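Local coordinates for uncharacterized protein (Kribbella flavida, PDB 4GB5) that is of unknown function but carries a SnoaL-like domain of the NTF2 clan, whose cone-shaped alpha-beta fold commonly encloses a ligand pocket, at residues T42-S47 / M51-V56. Numbering follows the deposited sequence. Where two conformers were deposited one is given.
Sequences TIDFES and MPPMTV
T42 faces T55 as a non-hydrogen-bonded pair of the antiparallel ribbon formed by strand 41-44 and the short edge strand 54-56 of the curved mixed sheet in this NTF2-like fold. Each threonine sets its hydroxyl beside its own backbone N (chi1 -64° and -61°), and the two OG1 atoms hydrogen-bond to each other at 2.8 Å. I43 and M54, a selenomethionine, follow as the hydrogen-bonded pair: I43 N gives a nearly straight bond to M54 O (2.8 Å), and M54 N returns one to I43 O (3.0 Å). Their side chains run side by side, I43 CD1 meeting M54 CE at 3.5 Å, and I43 also packs on Y61 of helix 58-69. D44 swings its carboxylate anti to its backbone N (chi1 177°), which lays OD2 3.5 Å from P53 CG while OD1 accepts from E46 N at 2.9 Å, an Asx turn leading into helix 46-49. An alanine at D44 is likely to leave E46 N without this acceptor and to uncover the flank of the P53 ring. Beyond the last strand pair, a water links the two segments, accepting from F45 N and donating to M51 O. E46, its chain extended, passes along the P52-P53 backbone, with CB 3.1 Å from M51 O and OE1 3.7 Å from P53 CD.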
# COMPACT_ATOMS: atom_id res chain seq x y z
N THR A 42 13.51 15.43 -14.15
CA THR A 42 14.52 15.50 -13.13
C THR A 42 14.44 14.29 -12.21
O THR A 42 13.36 13.92 -11.78
CB THR A 42 14.37 16.78 -12.32
OG1 THR A 42 14.60 17.89 -13.20
CG2 THR A 42 15.40 16.84 -11.22
N ILE A 43 15.59 13.65 -11.97
CA ILE A 43 15.64 12.47 -11.13
C ILE A 43 16.70 12.59 -10.05
O ILE A 43 17.75 13.14 -10.27
CB ILE A 43 15.93 11.21 -11.96
CG1 ILE A 43 17.17 11.40 -12.78
CG2 ILE A 43 14.76 10.90 -12.88
CD1 ILE A 43 17.64 10.12 -13.47
N ASP A 44 16.38 12.08 -8.86
CA ASP A 44 17.30 12.07 -7.76
C ASP A 44 17.11 10.78 -6.99
O ASP A 44 16.15 10.62 -6.18
CB ASP A 44 17.05 13.28 -6.86
CG ASP A 44 17.95 13.29 -5.62
OD1 ASP A 44 18.64 12.29 -5.35
OD2 ASP A 44 17.91 14.32 -4.89
N PHE A 45 18.02 9.85 -7.22
CA PHE A 45 18.04 8.58 -6.50
C PHE A 45 19.29 8.51 -5.65
O PHE A 45 19.76 7.45 -5.26
CB PHE A 45 18.00 7.41 -7.50
CG PHE A 45 16.77 7.43 -8.38
CD1 PHE A 45 15.51 7.21 -7.84
CD2 PHE A 45 16.86 7.68 -9.75
CE1 PHE A 45 14.36 7.24 -8.65
CE2 PHE A 45 15.71 7.72 -10.55
CZ PHE A 45 14.47 7.50 -10.00
N GLU A 46 19.86 9.67 -5.36
CA GLU A 46 21.17 9.73 -4.68
C GLU A 46 21.23 8.97 -3.36
O GLU A 46 22.23 8.34 -3.05
CB GLU A 46 21.57 11.19 -4.46
CG GLU A 46 23.00 11.32 -3.97
CD GLU A 46 23.48 12.76 -3.94
OE1 GLU A 46 22.65 13.70 -3.93
OE2 GLU A 46 24.72 12.96 -3.91
N SER A 47 20.13 9.03 -2.61
CA SER A 47 19.98 8.32 -1.33
C SER A 47 20.18 6.80 -1.46
O SER A 47 20.50 6.12 -0.48
CB SER A 47 18.61 8.63 -0.72
OG SER A 47 18.36 7.84 0.44
N MSE A 51 24.46 8.75 -6.97
CA MSE A 51 24.49 9.58 -8.17
C MSE A 51 23.70 10.82 -7.87
O MSE A 51 22.57 10.73 -7.39
CB MSE A 51 23.85 8.84 -9.34
CG MSE A 51 24.58 7.59 -9.78
SE MSE A 51 26.33 7.97 -10.52
CE MSE A 51 27.41 8.02 -8.90
N PRO A 52 24.26 11.99 -8.15
CA PRO A 52 23.56 13.23 -7.80
C PRO A 52 22.36 13.49 -8.72
O PRO A 52 22.25 12.88 -9.79
CB PRO A 52 24.63 14.30 -8.02
CG PRO A 52 25.53 13.71 -9.06
CD PRO A 52 25.58 12.25 -8.75
N PRO A 53 21.50 14.43 -8.33
CA PRO A 53 20.35 14.77 -9.17
C PRO A 53 20.78 15.14 -10.58
O PRO A 53 21.86 15.73 -10.80
CB PRO A 53 19.73 15.97 -8.46
CG PRO A 53 20.18 15.89 -7.08
CD PRO A 53 21.52 15.22 -7.09
N MSE A 54 19.96 14.76 -11.54
CA MSE A 54 20.16 15.20 -12.89
C MSE A 54 18.86 15.43 -13.61
O MSE A 54 17.82 14.91 -13.20
CB MSE A 54 21.02 14.20 -13.65
CG MSE A 54 20.61 12.78 -13.59
SE MSE A 54 22.05 11.66 -14.30
CE MSE A 54 21.02 10.02 -14.43
N THR A 55 18.91 16.20 -14.69
CA THR A 55 17.72 16.40 -15.52
C THR A 55 18.09 15.78 -16.84
O THR A 55 19.10 16.18 -17.44
CB THR A 55 17.36 17.88 -15.68
OG1 THR A 55 17.07 18.44 -14.39
CG2 THR A 55 16.18 18.03 -16.55
N VAL A 56 17.30 14.79 -17.27
CA VAL A 56 17.67 13.95 -18.40
C VAL A 56 16.53 13.83 -19.41
O VAL A 56 15.37 13.93 -19.06
CB VAL A 56 18.07 12.52 -17.96
CG1 VAL A 56 19.28 12.60 -17.00
CG2 VAL A 56 16.90 11.77 -17.34
O HOH W 1 20.29 10.31 -8.98